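Local coordinates for uncharacterized protein DUF1185 (PDB 3BYQ), which is of unknown function but adopts a variant of the Bacillus chorismate mutase fold and may take part in amino-acid metabolism, at residues B[39-51]-B[86-98]. Numbering follows the deposited sequence. Where two conformers were deposited one is given.
Sequences RNPYAGRYEPDLM and VGVDGEMEHGAVW. With EDO (1,2-ethanediol), chain S.
In this variant of the Bacillus chorismate mutase fold, the loop joining strand 29-39 to helix 51-72 packs against the turn and short helix 93-96 that follow strand 79-86, and buried His94 is the side chain on which several parts of the loop converge. Its ring lies between two side chains of different origin: Glu91 CG sits 3.5 Å above the centre of one face, and Asn40 brings its amide to the other, turned 85° to the ring. CG of Asn40 is anti to the backbone N (chi1 -174°), which places ND2 3.0 Å from His94 ND1, while OD1 accepts from Tyr42 N in an Asx turn. Tyr42 CB closes on His94 NE2 at 3.4 Å. Farther along, Leu50, at the N-cap of helix 51-72, rests CD1 on Glu93 CG (3.6 Å) and CD2 near the imidazole. The backbones join directly where Gly44 N donates to Asp89 O (2.8 Å). A neighbouring subunit borders this contact: its Arg177 forms a salt bridge with Glu91 OE2 and donates its backbone N to Glu93 OE2, and its Arg173 pairs with Glu93 OE1. One water joins both segments, donating to Arg45 O and Glu91 OE2, accepting from Glu47 N and lying 2.8 Å from His94 NE2.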
ATOM      1  N   ARG B  39      -5.410  22.254   8.689  1.00 16.86           N
ATOM      2  CA  ARG B  39      -6.677  21.815   9.254  1.00 16.53           C
ATOM      3  C   ARG B  39      -7.764  22.126   8.247  1.00 17.68           C
ATOM      4  O   ARG B  39      -7.737  23.165   7.580  1.00 18.54           O
ATOM      5  CB  ARG B  39      -6.961  22.554  10.565  1.00 16.97           C
ATOM      6  CG  ARG B  39      -8.223  22.083  11.253  1.00 21.66           C
ATOM      7  CD  ARG B  39      -8.365  22.710  12.631  1.00 22.46           C
ATOM      8  NE  ARG B  39      -8.527  24.148  12.546  1.00 19.48           N
ATOM      9  CZ  ARG B  39      -9.675  24.776  12.280  1.00 20.81           C
ATOM     10  NH1 ARG B  39     -10.765  24.085  12.014  1.00 24.29           N
ATOM     11  NH2 ARG B  39      -9.697  26.112  12.241  1.00 27.12           N
ATOM     12  N   ASN B  40      -8.730  21.223   8.145  1.00 17.95           N
ATOM     13  CA  ASN B  40      -9.885  21.446   7.301  1.00 15.87           C
ATOM     14  C   ASN B  40     -10.997  22.082   8.123  1.00 15.94           C
ATOM     15  O   ASN B  40     -11.610  21.402   8.932  1.00 18.52           O
ATOM     16  CB  ASN B  40     -10.409  20.125   6.720  1.00 16.73           C
ATOM     17  CG  ASN B  40     -11.526  20.313   5.727  1.00 19.25           C
ATOM     18  OD1 ASN B  40     -12.065  21.400   5.595  1.00 19.61           O
ATOM     19  ND2 ASN B  40     -11.868  19.247   5.005  1.00 16.23           N
ATOM     20  N   PRO B  41     -11.286  23.381   7.918  1.00 16.16           N
ATOM     21  CA  PRO B  41     -12.340  23.998   8.740  1.00 15.73           C
ATOM     22  C   PRO B  41     -13.771  23.509   8.473  1.00 15.99           C
ATOM     23  O   PRO B  41     -14.689  23.884   9.226  1.00 17.11           O
ATOM     24  CB  PRO B  41     -12.265  25.484   8.355  1.00 17.18           C
ATOM     25  CG  PRO B  41     -11.032  25.655   7.629  1.00 18.59           C
ATOM     26  CD  PRO B  41     -10.755  24.351   6.952  1.00 17.87           C
ATOM     27  N   TYR B  42     -13.954  22.715   7.406  1.00 16.74           N
ATOM     28  CA  TYR B  42     -15.278  22.203   6.982  1.00 14.98           C
ATOM     29  C   TYR B  42     -15.480  20.704   7.092  1.00 16.71           C
ATOM     30  O   TYR B  42     -16.513  20.173   6.653  1.00 21.08           O
ATOM     31  CB  TYR B  42     -15.552  22.657   5.545  1.00 17.31           C
ATOM     32  CG  TYR B  42     -15.325  24.135   5.441  1.00 18.30           C
ATOM     33  CD1 TYR B  42     -16.232  25.024   5.988  1.00 17.67           C
ATOM     34  CD2 TYR B  42     -14.178  24.649   4.849  1.00 18.79           C
ATOM     35  CE1 TYR B  42     -16.010  26.391   5.936  1.00 20.83           C
ATOM     36  CE2 TYR B  42     -13.950  25.993   4.798  1.00 17.52           C
ATOM     37  CZ  TYR B  42     -14.870  26.865   5.354  1.00 18.41           C
ATOM     38  OH  TYR B  42     -14.675  28.224   5.300  1.00 23.87           O
ATOM     39  N   ALA B  43     -14.467  20.033   7.631  1.00 19.94           N
ATOM     40  CA  ALA B  43     -14.507  18.564   7.773  1.00 21.20           C
ATOM     41  C   ALA B  43     -15.712  18.202   8.577  1.00 20.11           C
ATOM     42  O   ALA B  43     -15.983  18.814   9.637  1.00 18.89           O
ATOM     43  CB  ALA B  43     -13.270  18.030   8.486  1.00 21.50           C
ATOM     44  N   GLY B  44     -16.431  17.209   8.080  1.00 20.70           N
ATOM     45  CA  GLY B  44     -17.571  16.674   8.792  1.00 19.14           C
ATOM     46  C   GLY B  44     -18.922  17.298   8.603  1.00 20.10           C
ATOM     47  O   GLY B  44     -19.895  16.916   9.266  1.00 21.36           O
ATOM     48  N   ARG B  45     -18.981  18.307   7.749  1.00 18.53           N
ATOM     49  CA  ARG B  45     -20.235  18.969   7.436  1.00 20.14           C
ATOM     50  C   ARG B  45     -20.187  19.532   6.041  1.00 19.08           C
ATOM     51  O   ARG B  45     -19.122  19.662   5.444  1.00 19.00           O
ATOM     52  CB  ARG B  45     -20.574  20.067   8.432  1.00 21.80           C
ATOM     53  CG  ARG B  45     -19.690  21.299   8.339  1.00 22.81           C
ATOM     54  CD  ARG B  45     -20.081  22.368   9.380  1.00 30.17           C
ATOM     55  NE  ARG B  45     -19.304  23.604   9.166  1.00 25.58           N
ATOM     56  CZ  ARG B  45     -18.039  23.712   9.510  1.00 21.35           C
ATOM     57  NH1 ARG B  45     -17.442  22.715  10.099  1.00 27.68           N
ATOM     58  NH2 ARG B  45     -17.363  24.812   9.254  1.00 19.20           N
ATOM     59  N   TYR B  46     -21.377  19.763   5.515  1.00 18.16           N
ATOM     60  CA  TYR B  46     -21.535  20.356   4.203  1.00 17.85           C
ATOM     61  C   TYR B  46     -21.640  21.861   4.301  1.00 19.48           C
ATOM     62  O   TYR B  46     -22.598  22.394   4.853  1.00 21.71           O
ATOM     63  CB  TYR B  46     -22.759  19.818   3.481  1.00 19.54           C
ATOM     64  CG  TYR B  46     -22.901  20.425   2.107  1.00 18.04           C
ATOM     65  CD1 TYR B  46     -22.192  19.908   1.022  1.00 16.36           C
ATOM     66  CD2 TYR B  46     -23.731  21.520   1.898  1.00 21.01           C
ATOM     67  CE1 TYR B  46     -22.323  20.458  -0.229  1.00 23.12           C
ATOM     68  CE2 TYR B  46     -23.860  22.083   0.639  1.00 24.79           C
ATOM     69  CZ  TYR B  46     -23.136  21.546  -0.413  1.00 25.94           C
ATOM     70  OH  TYR B  46     -23.255  22.068  -1.675  1.00 30.61           O
ATOM     71  N   GLU B  47     -20.663  22.547   3.735  1.00 19.39           N
ATOM     72  CA  GLU B  47     -20.665  24.003   3.707  1.00 19.90           C
ATOM     73  C   GLU B  47     -20.913  24.509   2.284  1.00 18.82           C
ATOM     74  O   GLU B  47     -20.095  24.275   1.384  1.00 17.77           O
ATOM     75  CB  GLU B  47     -19.347  24.548   4.256  1.00 22.24           C
ATOM     76  CG  GLU B  47     -19.175  26.059   4.057  1.00 20.94           C
ATOM     77  CD  GLU B  47     -20.283  26.852   4.694  1.00 25.05           C
ATOM     78  OE1 GLU B  47     -20.445  26.736   5.925  1.00 25.11           O
ATOM     79  OE2 GLU B  47     -20.988  27.600   3.971  1.00 22.53           O
ATOM     80  N   PRO B  48     -22.029  25.208   2.051  1.00 17.83           N
ATOM     81  CA  PRO B  48     -22.254  25.632   0.682  1.00 18.85           C
ATOM     82  C   PRO B  48     -21.310  26.668   0.160  1.00 20.39           C
ATOM     83  O   PRO B  48     -21.088  26.722  -1.026  1.00 22.84           O
ATOM     84  CB  PRO B  48     -23.662  26.256   0.722  1.00 19.89           C
ATOM     85  CG  PRO B  48     -24.035  26.347   2.110  1.00 24.46           C
ATOM     86  CD  PRO B  48     -23.198  25.456   2.911  1.00 19.15           C
ATOM     87  N   ASP B  49     -20.788  27.501   1.062  1.00 20.38           N
ATOM     88  CA  ASP B  49     -19.912  28.626   0.712  1.00 20.07           C
ATOM     89  C   ASP B  49     -18.439  28.439   1.084  1.00 18.86           C
ATOM     90  O   ASP B  49     -17.963  28.726   2.191  1.00 20.68           O
ATOM     91  CB  ASP B  49     -20.446  29.913   1.327  1.00 19.89           C
ATOM     92  CG  ASP B  49     -19.680  31.141   0.869  1.00 20.00           C
ATOM     93  OD1 ASP B  49     -18.936  31.106  -0.146  1.00 20.88           O
ATOM     94  OD2 ASP B  49     -19.878  32.179   1.522  1.00 28.25           O
ATOM     95  N   LEU B  50     -17.704  27.988   0.072  1.00 19.91           N
ATOM     96  CA  LEU B  50     -16.283  27.741   0.183  1.00 16.28           C
ATOM     97  C   LEU B  50     -15.462  28.869  -0.417  1.00 18.84           C
ATOM     98  O   LEU B  50     -14.215  28.772  -0.512  1.00 19.87           O
ATOM     99  CB  LEU B  50     -15.936  26.453  -0.533  1.00 16.83           C
ATOM    100  CG  LEU B  50     -16.538  25.198   0.084  1.00 18.62           C
ATOM    101  CD1 LEU B  50     -16.257  23.948  -0.766  1.00 19.12           C
ATOM    102  CD2 LEU B  50     -15.980  25.041   1.502  1.00 19.15           C
HETATM  103  N   MSE B  51     -16.143  29.954  -0.782  1.00 19.92           N
HETATM  104  CA  MSE B  51     -15.446  31.050  -1.492  1.00 20.06           C
HETATM  105  C   MSE B  51     -14.446  31.797  -0.606  1.00 19.11           C
HETATM  106  O   MSE B  51     -13.339  32.092  -1.061  1.00 19.33           O
HETATM  107  CB  MSE B  51     -16.439  31.986  -2.188  1.00 19.50           C
HETATM  108  CG  MSE B  51     -17.376  31.279  -3.128  1.00 22.08           C
HETATM  109 SE   MSE B  51     -16.466  30.298  -4.530  0.75 17.43          SE
HETATM  110  CE  MSE B  51     -16.058  31.817  -5.624  1.00 22.10           C
ATOM    111  N   VAL B  86      -7.372  15.436   0.269  1.00 17.37           N
ATOM    112  CA  VAL B  86      -8.280  15.806   1.333  1.00 16.08           C
ATOM    113  C   VAL B  86      -8.454  14.595   2.230  1.00 17.60           C
ATOM    114  O   VAL B  86      -8.519  13.468   1.761  1.00 17.77           O
ATOM    115  CB  VAL B  86      -9.663  16.285   0.801  1.00 17.75           C
ATOM    116  CG1 VAL B  86     -10.582  16.752   1.943  1.00 18.43           C
ATOM    117  CG2 VAL B  86      -9.478  17.406  -0.262  1.00 15.42           C
ATOM    118  N   GLY B  87      -8.501  14.841   3.531  1.00 17.72           N
ATOM    119  CA  GLY B  87      -8.717  13.771   4.488  1.00 16.73           C
ATOM    120  C   GLY B  87     -10.096  13.185   4.407  1.00 14.75           C
ATOM    121  O   GLY B  87     -11.044  13.820   3.849  1.00 16.74           O
ATOM    122  N   VAL B  88     -10.254  12.000   4.997  1.00 16.85           N
ATOM    123  CA  VAL B  88     -11.501  11.246   4.791  1.00 16.09           C
ATOM    124  C   VAL B  88     -12.774  11.862   5.346  1.00 19.70           C
ATOM    125  O   VAL B  88     -13.854  11.458   4.919  1.00 19.43           O
ATOM    126  CB  VAL B  88     -11.454   9.765   5.231  1.00 17.46           C
ATOM    127  CG1 VAL B  88     -10.541   8.973   4.351  1.00 20.69           C
ATOM    128  CG2 VAL B  88     -11.133   9.611   6.701  1.00 15.83           C
ATOM    129  N   ASP B  89     -12.650  12.799   6.284  1.00 17.19           N
ATOM    130  CA  ASP B  89     -13.828  13.507   6.809  1.00 17.75           C
ATOM    131  C   ASP B  89     -14.221  14.729   5.961  1.00 19.44           C
ATOM    132  O   ASP B  89     -15.175  15.415   6.293  1.00 21.48           O
ATOM    133  CB  ASP B  89     -13.653  13.900   8.283  1.00 18.27           C
ATOM    134  CG  ASP B  89     -13.732  12.728   9.231  1.00 24.07           C
ATOM    135  OD1 ASP B  89     -13.892  11.553   8.794  1.00 25.25           O
ATOM    136  OD2 ASP B  89     -13.625  12.983  10.455  1.00 26.84           O
ATOM    137  N   GLY B  90     -13.505  14.990   4.877  1.00 17.57           N
ATOM    138  CA  GLY B  90     -13.793  16.097   3.994  1.00 17.60           C
ATOM    139  C   GLY B  90     -14.476  15.630   2.734  1.00 18.23           C
ATOM    140  O   GLY B  90     -15.057  14.544   2.688  1.00 17.86           O
ATOM    141  N   GLU B  91     -14.420  16.480   1.717  1.00 16.66           N
ATOM    142  CA  GLU B  91     -14.987  16.188   0.407  1.00 17.69           C
ATOM    143  C   GLU B  91     -14.070  16.737  -0.668  1.00 18.27           C
ATOM    144  O   GLU B  91     -13.225  17.600  -0.411  1.00 18.36           O
ATOM    145  CB  GLU B  91     -16.397  16.744   0.237  1.00 18.13           C
ATOM    146  CG  GLU B  91     -16.493  18.250   0.289  1.00 20.46           C
ATOM    147  CD  GLU B  91     -17.921  18.740   0.039  1.00 20.14           C
ATOM    148  OE1 GLU B  91     -18.427  18.637  -1.111  1.00 17.84           O
ATOM    149  OE2 GLU B  91     -18.546  19.250   1.009  1.00 20.97           O
HETATM  150  N   MSE B  92     -14.284  16.259  -1.886  1.00 18.60           N
HETATM  151  CA  MSE B  92     -13.459  16.625  -3.034  0.50 19.76           C
HETATM  152  C   MSE B  92     -13.440  18.136  -3.221  1.00 17.21           C
HETATM  153  O   MSE B  92     -12.411  18.710  -3.541  1.00 20.86           O
HETATM  154  CB  MSE B  92     -13.996  15.963  -4.314  0.50 18.90           C
HETATM  155  CG  MSE B  92     -13.020  15.853  -5.460  0.50 25.79           C
HETATM  156 SE   MSE B  92     -11.466  14.729  -5.107  0.38 16.99          SE
HETATM  157  CE  MSE B  92     -11.257  14.002  -6.917  0.50 16.97           C
ATOM    158  N   GLU B  93     -14.591  18.754  -2.998  1.00 17.47           N
ATOM    159  CA  GLU B  93     -14.704  20.209  -3.191  1.00 16.03           C
ATOM    160  C   GLU B  93     -13.715  20.989  -2.313  1.00 16.97           C
ATOM    161  O   GLU B  93     -13.275  22.081  -2.670  1.00 17.18           O
ATOM    162  CB  GLU B  93     -16.140  20.691  -3.002  1.00 15.37           C
ATOM    163  CG  GLU B  93     -16.463  21.908  -3.782  1.00 16.37           C
ATOM    164  CD  GLU B  93     -16.563  21.633  -5.257  1.00 21.41           C
ATOM    165  OE1 GLU B  93     -16.533  20.435  -5.632  1.00 17.47           O
ATOM    166  OE2 GLU B  93     -16.711  22.605  -6.036  1.00 18.22           O
ATOM    167  N   HIS B  94     -13.326  20.418  -1.173  1.00 16.21           N
ATOM    168  CA  HIS B  94     -12.356  21.081  -0.281  1.00 18.35           C
ATOM    169  C   HIS B  94     -10.940  21.120  -0.880  1.00 19.15           C
ATOM    170  O   HIS B  94     -10.094  21.901  -0.479  1.00 21.29           O
ATOM    171  CB  HIS B  94     -12.294  20.400   1.080  1.00 17.34           C
ATOM    172  CG  HIS B  94     -13.584  20.409   1.830  1.00 17.09           C
ATOM    173  ND1 HIS B  94     -13.887  19.450   2.777  1.00 19.07           N
ATOM    174  CD2 HIS B  94     -14.654  21.244   1.769  1.00 17.75           C
ATOM    175  CE1 HIS B  94     -15.094  19.699   3.265  1.00 19.79           C
ATOM    176  NE2 HIS B  94     -15.584  20.784   2.670  1.00 17.10           N
ATOM    177  N   GLY B  95     -10.690  20.197  -1.800  1.00 18.95           N
ATOM    178  CA  GLY B  95      -9.446  20.157  -2.532  1.00 18.64           C
ATOM    179  C   GLY B  95      -9.558  20.973  -3.809  1.00 17.32           C
ATOM    180  O   GLY B  95      -8.593  21.542  -4.281  1.00 18.08           O
ATOM    181  N   ALA B  96     -10.755  21.022  -4.366  1.00 16.79           N
ATOM    182  CA  ALA B  96     -10.976  21.699  -5.631  1.00 17.06           C
ATOM    183  C   ALA B  96     -10.749  23.205  -5.570  1.00 19.00           C
ATOM    184  O   ALA B  96     -10.526  23.859  -6.597  1.00 18.13           O
ATOM    185  CB  ALA B  96     -12.360  21.363  -6.176  1.00 13.89           C
ATOM    186  N   VAL B  97     -10.802  23.746  -4.366  1.00 17.24           N
ATOM    187  CA  VAL B  97     -10.452  25.154  -4.139  1.00 19.43           C
ATOM    188  C   VAL B  97      -9.003  25.498  -4.592  1.00 17.85           C
ATOM    189  O   VAL B  97      -8.696  26.660  -4.894  1.00 17.58           O
ATOM    190  CB  VAL B  97     -10.570  25.568  -2.645  1.00 19.53           C
ATOM    191  CG1 VAL B  97     -12.028  25.574  -2.187  1.00 15.28           C
ATOM    192  CG2 VAL B  97      -9.688  24.682  -1.742  1.00 21.03           C
ATOM    193  N   TRP B  98      -8.153  24.482  -4.649  1.00 17.28           N
ATOM    194  CA  TRP B  98      -6.733  24.657  -4.993  1.00 16.24           C
ATOM    195  C   TRP B  98      -6.486  24.939  -6.483  1.00 18.53           C
ATOM    196  O   TRP B  98      -5.445  25.428  -6.846  1.00 18.66           O
ATOM    197  CB  TRP B  98      -5.966  23.434  -4.537  1.00 14.90           C
ATOM    198  CG  TRP B  98      -4.449  23.612  -4.404  1.00 15.21           C
ATOM    199  CD1 TRP B  98      -3.480  22.890  -5.049  1.00 16.52           C
ATOM    200  CD2 TRP B  98      -3.770  24.545  -3.573  1.00 16.90           C
ATOM    201  NE1 TRP B  98      -2.226  23.325  -4.651  1.00 15.80           N
ATOM    202  CE2 TRP B  98      -2.377  24.344  -3.758  1.00 15.49           C
ATOM    203  CE3 TRP B  98      -4.191  25.522  -2.674  1.00 16.88           C
ATOM    204  CZ2 TRP B  98      -1.431  25.059  -3.058  1.00 17.76           C
ATOM    205  CZ3 TRP B  98      -3.268  26.231  -2.011  1.00 17.26           C
ATOM    206  CH2 TRP B  98      -1.887  26.022  -2.217  1.00 17.80           C
TER
HETATM  207  C1  EDO S 198     -18.650  19.346  11.920  1.00 36.68           C
HETATM  208  O1  EDO S 198     -18.222  19.691  10.597  1.00 35.11           O
HETATM  209  C2  EDO S 198     -17.420  19.032  12.758  1.00 33.62           C
HETATM  210  O2  EDO S 198     -16.797  20.288  13.091  1.00 34.33           O
HETATM  211  O   HOH W   1     -18.368  20.895   3.077  1.00 17.69           O
HETATM  212  O   HOH W   2     -17.069  17.526   4.826  1.00 25.80           O